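Local coordinates for protein N5-carboxyaminoimidazole ribonucleotide synthetase (Bacillus anthracis, PDB 3QFF) that catalyses the ATP-dependent carboxylation of aminoimidazole ribonucleotide with bicarbonate to N5-carboxyaminoimidazole ribonucleotide, a step of purine biosynthesis, at residues I17-G22 and R27-A32; K39-D44 and E74-V79; K67-L72 and Y88-W93. All coordinates share one frame; numbering follows the deposited sequence.

How the interactions relate
From the N terminus, strand 16-20 runs into helix 24-35, and interaction 1 closes this short turn by packing the helix on the strand. The chain then enters strand 39-44, where interaction 2 opens. Before it closes at 74-79, helix 66-74 has begun interaction 3, which closes only at helix 88-97; the segments of interactions 2 and 3 therefore alternate, and the two contacts cross. Interaction 1 precedes both in series. All three belong to the preATP-grasp domain and are built on one parallel sheet: interaction 1 covers one face, interaction 2 bridges strand 16-20 on the other, and interaction 3 joins helix 66-74, which lies on that second face, to helix 88-97.

Interaction 1 (I17-G22 and R27-A32); sequences IGIIGG and RMMALA
Ile19 of strand 16-20 packs against Met29 and Ala30 of helix 24-35 in the opening beta-alpha-beta unit of a Rossmann-like domain. The apolar part of the contact is small and buried. Ile19 CD1 leads it, lying 4.1 Å from Met29 CB and 4.2 Å from Ala30 CB, so a single methyl meets two consecutive helix residues. With CG1 anti to the carbonyl carbon (chi1 -55°) and the branch extended beyond it, Ile19 carries CD1 off the sheet to the helix. Met29 does its touching near the root of its side chain; its extended thioether chain crosses Ile19 at a slant, and the side chain also touches Thr80 of strand 78-81 and His298 of helix 294-303.

No hydrogen bond joins 17-22 to 27-32. Within the sheet, Ile19 N bonds to Ala41 O of the neighbouring strand 39-44. Within the helix, Leu31 N bonds to Arg27 O at 2.9 Å. Past the strand, the turn beginning at Gly21 resembles the glycine-rich loop of Rossmann folds, and Gly22 N donates to Asp44 OD2 at the end of strand 39-44. Arg27, on the helix, splits its guanidinium between two subunits: NH1 bonds to Pro50 O of its own chain, and NH2 to Lys34 O of the second subunit.

Interaction 2 (K39-D44 and E74-V79); sequences KIAVLD and EISDVV
Ser76 OG bonds to Leu72 O and lies 4.3 Å from Ala41 CB, over strand 16-20 on the face of the parallel sheet that helix 66-74 covers in this Rossmann-like preATP-grasp domain. The bond to Leu72 spans four residues and ties the loop after helix 66-74 to the last turns of that helix. Toward Ala41 the hydroxyl oxygen offers only van der Waals contact, and it also rests against Gly18 CA of strand 16-20.

Ile75 supplies the apolar half of the contact. Its CG1 sits between the backbone N and the carbonyl carbon (chi1 68°), and the branch is fully extended beyond that, which delivers Ile75 CD1 to Ala41 CB at 4.2 Å. Ala41 CB is thus approached by a methyl and a hydroxyl from two adjacent loop residues, while Leu72 CD1 touches it as well. No hydrogen bond crosses between 39-44 and 74-79. The nearest backbones, at Ala41 and Ser76, have their CA atoms 7.1 Å apart, too far for strand pairing.

Strand 16-20 lies between strand 39-44 and strand 78-81, which the loop at Ser76 leads into. Ala41 pairs through its backbone with Ile17, and Asp77 OD2 accepts a hydrogen bond from Thr16 N, so both segments are held to the strand between them, 16-20. The contact therefore passes over Gly18, whose lack of a side chain lets Ser76 come so close. Helix 66-74 covers this face through Leu72 on Ala41 and Leu43; Ile40 and Val42 point from the strand the other way, and Ile40 meets helix 24-35.

Interaction 3 (K67-L72 and Y88-W93); sequences KAIQHL and YRCLQW
A chi1 of -166° turns the Trp93 indole away from its own backbone N and across from helix 88-97 to helix 66-74, where Gln70 sends its side chain over one face of the ring. In Gln70, CG lies anti to the carbonyl carbon (chi1 -80°) and the chain continues extended, so methylene and amide are laid out over the indole in turn. CG makes a CH-pi contact, 3.4 Å from the centroid of the Trp93 six-membered ring and almost directly above it. The amide follows: Gln70 NE2 sits over the five-membered ring, 3.3 Å from Trp93 NE1. Amide and ring planes are 55° apart.

A smaller apolar pair lies deeper, where Ile69 CG1 meets Cys90 SG at 4.2 Å. Here the two segments' backbones come nearest, with the CA atoms of Ile69 and Cys90 7.2 Å apart. The contact packs two neighbouring helices of the Rossmann-like preATP-grasp domain, with helix 66-74 lying on the parallel sheet. Trp93 also touches Leu66 and Ala73 of that helix.

NE2 and NE1 are both donors, so their closeness is no hydrogen bond. Instead, the NE2 N-H anti to the amide oxygen aims at the pi face, consistent with a weak N-H to pi attraction. Van der Waals contact, the CH-pi contact and probably this attraction join the segments.

Interaction 1 (I17-G22 and R27-A32)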
loop_
_atom_site.group_PDB
_atom_site.type_symbol
_atom_site.label_atom_id
_atom_site.label_comp_id
_atom_site.label_asym_id
_atom_site.label_seq_id
_atom_site.Cartn_x
_atom_site.Cartn_y
_atom_site.Cartn_z
ATOM N N ILE A 17 -11.158 10.305 9.054
ATOM C CA ILE A 17 -10.198 11.334 8.731
ATOM C C ILE A 17 -10.737 12.185 7.581
ATOM O O ILE A 17 -11.071 11.666 6.497
ATOM C CB ILE A 17 -8.821 10.733 8.362
ATOM C CG1 ILE A 17 -8.295 9.878 9.524
ATOM C CG2 ILE A 17 -7.853 11.860 7.983
ATOM C CD1 ILE A 17 -7.075 9.025 9.174
ATOM N N GLY A 18 -10.811 13.485 7.831
ATOM C CA GLY A 18 -11.258 14.462 6.850
ATOM C C GLY A 18 -10.085 15.174 6.208
ATOM O O GLY A 18 -9.189 15.678 6.897
ATOM N N ILE A 19 -10.107 15.233 4.883
ATOM C CA ILE A 19 -9.007 15.802 4.116
ATOM C C ILE A 19 -9.490 17.010 3.305
ATOM O O ILE A 19 -10.466 16.919 2.550
ATOM C CB ILE A 19 -8.381 14.749 3.159
ATOM C CG1 ILE A 19 -7.941 13.497 3.947
ATOM C CG2 ILE A 19 -7.217 15.382 2.359
ATOM C CD1 ILE A 19 -7.426 12.328 3.087
ATOM N N ILE A 20 -8.807 18.139 3.479
ATOM C CA ILE A 20 -9.068 19.324 2.671
ATOM C C ILE A 20 -8.174 19.291 1.422
ATOM O O ILE A 20 -6.958 19.491 1.498
ATOM C CB ILE A 20 -8.872 20.636 3.465
ATOM C CG1 ILE A 20 -9.763 20.648 4.716
ATOM C CG2 ILE A 20 -9.144 21.879 2.572
ATOM C CD1 ILE A 20 -9.442 21.740 5.689
ATOM N N GLY A 21 -8.804 19.053 0.283
ATOM C CA GLY A 21 -8.109 18.941 -0.988
ATOM C C GLY A 21 -8.163 17.500 -1.442
ATOM O O GLY A 21 -7.800 16.601 -0.689
ATOM N N GLY A 22 -8.625 17.276 -2.669
ATOM C CA GLY A 22 -8.899 15.921 -3.135
ATOM C C GLY A 22 -8.026 15.447 -4.272
ATOM O O GLY A 22 -8.428 14.544 -5.007
ATOM N N ARG A 27 -5.623 11.383 -2.186
ATOM C CA ARG A 27 -5.931 9.992 -2.534
ATOM C C ARG A 27 -4.956 9.013 -1.867
ATOM O O ARG A 27 -5.366 8.003 -1.296
ATOM C CB ARG A 27 -5.897 9.813 -4.052
ATOM C CG ARG A 27 -6.084 8.366 -4.545
ATOM C CD ARG A 27 -5.808 8.341 -6.046
ATOM N NE ARG A 27 -5.998 7.039 -6.689
ATOM C CZ ARG A 27 -7.133 6.625 -7.253
ATOM N NH1 ARG A 27 -8.224 7.380 -7.211
ATOM N NH2 ARG A 27 -7.183 5.430 -7.846
ATOM N N MET A 28 -3.671 9.326 -1.937
ATOM C CA MET A 28 -2.662 8.449 -1.346
ATOM C C MET A 28 -2.682 8.411 0.191
ATOM O O MET A 28 -2.458 7.347 0.783
ATOM C CB MET A 28 -1.281 8.772 -1.905
ATOM C CG MET A 28 -1.133 8.255 -3.333
ATOM S SD MET A 28 0.436 8.652 -4.102
ATOM C CE MET A 28 0.295 10.408 -4.459
ATOM N N MET A 29 -2.988 9.539 0.831
ATOM C CA MET A 29 -3.212 9.551 2.298
ATOM C C MET A 29 -4.391 8.619 2.603
ATOM O O MET A 29 -4.377 7.837 3.562
ATOM C CB MET A 29 -3.610 10.961 2.783
ATOM C CG MET A 29 -2.494 11.998 2.954
ATOM S SD MET A 29 -3.246 13.580 3.507
ATOM C CE MET A 29 -1.865 14.720 3.397
ATOM N N ALA A 30 -5.434 8.750 1.794
ATOM C CA ALA A 30 -6.690 8.046 2.035
ATOM C C ALA A 30 -6.547 6.537 1.835
ATOM O O ALA A 30 -7.143 5.752 2.578
ATOM C CB ALA A 30 -7.794 8.618 1.148
ATOM N N LEU A 31 -5.748 6.139 0.845
ATOM C CA LEU A 31 -5.439 4.717 0.627
ATOM C C LEU A 31 -4.674 4.107 1.800
ATOM O O LEU A 31 -4.970 2.986 2.231
ATOM C CB LEU A 31 -4.690 4.508 -0.697
ATOM C CG LEU A 31 -5.601 4.654 -1.942
ATOM C CD1 LEU A 31 -4.787 4.860 -3.204
ATOM C CD2 LEU A 31 -6.502 3.429 -2.107
ATOM N N ALA A 32 -3.719 4.868 2.333
ATOM C CA ALA A 32 -2.937 4.459 3.504
ATOM C C ALA A 32 -3.847 4.321 4.728
ATOM O O ALA A 32 -3.720 3.379 5.524
ATOM C CB ALA A 32 -1.832 5.514 3.779
#

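Interaction 2 (K39-D44 and E74-V79)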
loop_
_atom_site.group_PDB
_atom_site.type_symbol
_atom_site.label_atom_id
_atom_site.label_comp_id
_atom_site.label_asym_id
_atom_site.label_seq_id
_atom_site.Cartn_x
_atom_site.Cartn_y
_atom_site.Cartn_z
ATOM N N LYS A 39 -12.086 5.598 8.141
ATOM C CA LYS A 39 -13.063 6.119 7.188
ATOM C C LYS A 39 -12.544 7.473 6.700
ATOM O O LYS A 39 -11.815 8.150 7.419
ATOM C CB LYS A 39 -14.425 6.248 7.892
ATOM C CG LYS A 39 -15.535 6.883 7.059
ATOM C CD LYS A 39 -16.915 6.685 7.737
ATOM C CE LYS A 39 -18.007 7.501 7.022
ATOM N NZ LYS A 39 -19.369 7.265 7.608
ATOM N N ILE A 40 -12.894 7.856 5.477
ATOM C CA ILE A 40 -12.353 9.061 4.864
ATOM C C ILE A 40 -13.449 10.004 4.368
ATOM O O ILE A 40 -14.366 9.584 3.647
ATOM C CB ILE A 40 -11.414 8.720 3.659
ATOM C CG1 ILE A 40 -10.268 7.786 4.091
ATOM C CG2 ILE A 40 -10.886 10.015 2.964
ATOM C CD1 ILE A 40 -9.295 8.385 5.093
ATOM N N ALA A 41 -13.348 11.273 4.764
ATOM C CA ALA A 41 -14.163 12.345 4.169
ATOM C C ALA A 41 -13.240 13.324 3.457
ATOM O O ALA A 41 -12.158 13.635 3.959
ATOM C CB ALA A 41 -14.993 13.056 5.249
ATOM N N VAL A 42 -13.645 13.809 2.288
ATOM C CA VAL A 42 -12.823 14.767 1.547
ATOM C C VAL A 42 -13.665 15.965 1.111
ATOM O O VAL A 42 -14.845 15.820 0.783
ATOM C CB VAL A 42 -12.112 14.103 0.312
ATOM C CG1 VAL A 42 -13.115 13.408 -0.608
ATOM C CG2 VAL A 42 -11.277 15.125 -0.489
ATOM N N LEU A 43 -13.051 17.144 1.129
ATOM C CA LEU A 43 -13.631 18.351 0.529
ATOM C C LEU A 43 -12.750 18.835 -0.618
ATOM O O LEU A 43 -11.529 18.958 -0.465
ATOM C CB LEU A 43 -13.801 19.451 1.578
ATOM C CG LEU A 43 -14.390 20.819 1.194
ATOM C CD1 LEU A 43 -14.882 21.501 2.446
ATOM C CD2 LEU A 43 -13.379 21.720 0.480
ATOM N N ASP A 44 -13.386 19.144 -1.748
ATOM C CA ASP A 44 -12.694 19.507 -2.988
ATOM C C ASP A 44 -13.695 20.206 -3.922
ATOM O O ASP A 44 -14.866 19.832 -3.957
ATOM C CB ASP A 44 -12.139 18.245 -3.669
ATOM C CG ASP A 44 -11.192 18.558 -4.835
ATOM O OD1 ASP A 44 -11.678 18.739 -5.968
ATOM O OD2 ASP A 44 -9.955 18.623 -4.616
ATOM N N GLU A 74 -17.279 18.821 11.108
ATOM C CA GLU A 74 -18.394 18.261 11.894
ATOM C C GLU A 74 -18.515 16.752 11.833
ATOM O O GLU A 74 -19.099 16.139 12.732
ATOM C CB GLU A 74 -19.728 18.778 11.350
ATOM C CG GLU A 74 -20.130 20.138 11.793
ATOM C CD GLU A 74 -21.496 20.516 11.247
ATOM O OE1 GLU A 74 -22.125 21.389 11.857
ATOM O OE2 GLU A 74 -21.943 19.930 10.225
ATOM N N ILE A 75 -18.033 16.167 10.746
ATOM C CA ILE A 75 -18.156 14.729 10.545
ATOM C C ILE A 75 -16.809 14.009 10.590
ATOM O O ILE A 75 -16.731 12.803 10.331
ATOM C CB ILE A 75 -18.884 14.425 9.240
ATOM C CG1 ILE A 75 -17.999 14.837 8.047
ATOM C CG2 ILE A 75 -20.265 15.112 9.254
ATOM C CD1 ILE A 75 -18.589 14.595 6.699
ATOM N N SER A 76 -15.762 14.749 10.944
ATOM C CA SER A 76 -14.396 14.216 10.999
ATOM C C SER A 76 -13.869 14.174 12.432
ATOM O O SER A 76 -14.030 15.127 13.183
ATOM C CB SER A 76 -13.461 15.105 10.167
ATOM O OG SER A 76 -13.833 15.084 8.804
ATOM N N ASP A 77 -13.217 13.071 12.796
ATOM C CA ASP A 77 -12.537 12.948 14.085
ATOM C C ASP A 77 -11.160 13.609 14.102
ATOM O O ASP A 77 -10.663 14.008 15.164
ATOM C CB ASP A 77 -12.465 11.478 14.468
ATOM C CG ASP A 77 -13.860 10.862 14.569
ATOM O OD1 ASP A 77 -14.487 11.001 15.651
ATOM O OD2 ASP A 77 -14.339 10.292 13.562
ATOM N N VAL A 78 -10.556 13.727 12.922
ATOM C CA VAL A 78 -9.302 14.469 12.747
ATOM C C VAL A 78 -9.330 15.064 11.348
ATOM O O VAL A 78 -9.838 14.438 10.406
ATOM C CB VAL A 78 -8.023 13.586 13.004
ATOM C CG1 VAL A 78 -7.952 12.382 12.063
ATOM C CG2 VAL A 78 -6.720 14.432 12.919
ATOM N N VAL A 79 -8.820 16.283 11.220
ATOM C CA VAL A 79 -8.749 16.969 9.927
ATOM C C VAL A 79 -7.281 17.198 9.517
ATOM O O VAL A 79 -6.459 17.624 10.330
ATOM C CB VAL A 79 -9.540 18.311 9.957
ATOM C CG1 VAL A 79 -9.469 19.051 8.603
ATOM C CG2 VAL A 79 -11.015 18.062 10.337
#

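Interaction 3 (K67-L72 and Y88-W93)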
loop_
_atom_site.group_PDB
_atom_site.type_symbol
_atom_site.label_atom_id
_atom_site.label_comp_id
_atom_site.label_asym_id
_atom_site.label_seq_id
_atom_site.Cartn_x
_atom_site.Cartn_y
_atom_site.Cartn_z
ATOM N N LYS A 67 -18.729 27.424 5.581
ATOM C CA LYS A 67 -19.808 26.476 5.894
ATOM C C LYS A 67 -19.462 25.039 5.485
ATOM O O LYS A 67 -19.736 24.095 6.225
ATOM C CB LYS A 67 -21.134 26.891 5.234
ATOM C CG LYS A 67 -21.594 28.325 5.539
ATOM C CD LYS A 67 -22.452 28.432 6.786
ATOM C CE LYS A 67 -23.466 29.578 6.641
ATOM N NZ LYS A 67 -23.939 30.072 7.961
ATOM N N ALA A 68 -18.883 24.875 4.303
ATOM C CA ALA A 68 -18.483 23.543 3.831
ATOM C C ALA A 68 -17.315 22.993 4.658
ATOM O O ALA A 68 -17.333 21.834 5.047
ATOM C CB ALA A 68 -18.131 23.582 2.352
ATOM N N ILE A 69 -16.314 23.833 4.920
ATOM C CA ILE A 69 -15.196 23.495 5.807
ATOM C C ILE A 69 -15.738 23.019 7.171
ATOM O O ILE A 69 -15.253 22.032 7.742
ATOM C CB ILE A 69 -14.228 24.718 5.994
ATOM C CG1 ILE A 69 -13.364 24.960 4.739
ATOM C CG2 ILE A 69 -13.331 24.555 7.232
ATOM C CD1 ILE A 69 -12.412 23.814 4.397
ATOM N N GLN A 70 -16.753 23.732 7.668
ATOM C CA GLN A 70 -17.415 23.391 8.917
ATOM C C GLN A 70 -18.116 22.046 8.828
ATOM O O GLN A 70 -18.054 21.262 9.767
ATOM C CB GLN A 70 -18.398 24.493 9.340
ATOM C CG GLN A 70 -17.696 25.677 10.005
ATOM C CD GLN A 70 -18.587 26.894 10.190
ATOM O OE1 GLN A 70 -19.695 26.961 9.664
ATOM N NE2 GLN A 70 -18.091 27.869 10.939
ATOM N N HIS A 71 -18.782 21.787 7.705
ATOM C CA HIS A 71 -19.458 20.512 7.506
ATOM C C HIS A 71 -18.457 19.339 7.508
ATOM O O HIS A 71 -18.716 18.316 8.115
ATOM C CB HIS A 71 -20.320 20.518 6.239
ATOM C CG HIS A 71 -21.089 19.251 6.041
ATOM N ND1 HIS A 71 -21.229 18.646 4.809
ATOM C CD2 HIS A 71 -21.729 18.451 6.928
ATOM C CE1 HIS A 71 -21.930 17.532 4.945
ATOM N NE2 HIS A 71 -22.245 17.392 6.220
ATOM N N LEU A 72 -17.315 19.510 6.844
ATOM C CA LEU A 72 -16.240 18.507 6.877
ATOM C C LEU A 72 -15.754 18.265 8.297
ATOM O O LEU A 72 -15.612 17.116 8.726
ATOM C CB LEU A 72 -15.052 18.935 5.995
ATOM C CG LEU A 72 -13.847 17.985 5.935
ATOM C CD1 LEU A 72 -14.206 16.696 5.175
ATOM C CD2 LEU A 72 -12.698 18.687 5.241
ATOM N N TYR A 88 -6.890 32.324 6.712
ATOM C CA TYR A 88 -6.800 32.327 8.164
ATOM C C TYR A 88 -8.110 32.104 8.916
ATOM O O TYR A 88 -8.091 31.429 9.928
ATOM C CB TYR A 88 -6.145 33.610 8.666
ATOM C CG TYR A 88 -4.677 33.767 8.324
ATOM C CD1 TYR A 88 -4.145 35.029 8.107
ATOM C CD2 TYR A 88 -3.818 32.662 8.224
ATOM C CE1 TYR A 88 -2.808 35.212 7.807
ATOM C CE2 TYR A 88 -2.464 32.837 7.916
ATOM C CZ TYR A 88 -1.976 34.130 7.711
ATOM O OH TYR A 88 -0.663 34.371 7.400
ATOM N N ARG A 89 -9.230 32.661 8.452
ATOM C CA ARG A 89 -10.497 32.467 9.178
ATOM C C ARG A 89 -10.938 30.997 9.227
ATOM O O ARG A 89 -11.508 30.552 10.223
ATOM C CB ARG A 89 -11.635 33.377 8.671
ATOM C CG ARG A 89 -12.084 33.154 7.234
ATOM C CD ARG A 89 -13.013 34.252 6.783
ATOM N NE ARG A 89 -14.337 34.189 7.408
ATOM C CZ ARG A 89 -15.442 33.792 6.779
ATOM N NH1 ARG A 89 -15.384 33.394 5.511
ATOM N NH2 ARG A 89 -16.608 33.792 7.415
ATOM N N CYS A 90 -10.659 30.262 8.155
ATOM C CA CYS A 90 -10.967 28.840 8.074
ATOM C C CYS A 90 -9.963 28.028 8.890
ATOM O O CYS A 90 -10.362 27.112 9.608
ATOM C CB CYS A 90 -11.009 28.371 6.605
ATOM S SG CYS A 90 -12.443 29.009 5.630
ATOM N N LEU A 91 -8.672 28.379 8.812
ATOM C CA LEU A 91 -7.646 27.689 9.617
ATOM C C LEU A 91 -7.874 27.857 11.115
ATOM O O LEU A 91 -7.778 26.876 11.861
ATOM C CB LEU A 91 -6.225 28.140 9.258
ATOM C CG LEU A 91 -5.622 27.628 7.945
ATOM C CD1 LEU A 91 -4.327 28.388 7.643
ATOM C CD2 LEU A 91 -5.370 26.118 8.002
ATOM N N GLN A 92 -8.195 29.087 11.556
ATOM C CA GLN A 92 -8.451 29.317 12.977
ATOM C C GLN A 92 -9.696 28.548 13.417
ATOM O O GLN A 92 -9.715 27.954 14.501
ATOM C CB GLN A 92 -8.616 30.809 13.310
ATOM C CG GLN A 92 -8.777 31.056 14.815
ATOM C CD GLN A 92 -8.737 32.532 15.198
ATOM O OE1 GLN A 92 -7.700 33.046 15.615
ATOM N NE2 GLN A 92 -9.867 33.208 15.064
ATOM N N TRP A 93 -10.733 28.557 12.583
ATOM C CA TRP A 93 -11.952 27.839 12.951
ATOM C C TRP A 93 -11.642 26.355 13.211
ATOM O O TRP A 93 -11.988 25.805 14.267
ATOM C CB TRP A 93 -13.065 28.004 11.919
ATOM C CG TRP A 93 -14.360 27.540 12.503
ATOM C CD1 TRP A 93 -15.260 28.288 13.225
ATOM C CD2 TRP A 93 -14.871 26.206 12.482
ATOM N NE1 TRP A 93 -16.310 27.498 13.633
ATOM C CE2 TRP A 93 -16.096 26.215 13.189
ATOM C CE3 TRP A 93 -14.418 25.000 11.922
ATOM C CZ2 TRP A 93 -16.877 25.065 13.352
ATOM C CZ3 TRP A 93 -15.197 23.854 12.085
ATOM C CH2 TRP A 93 -16.407 23.896 12.801
#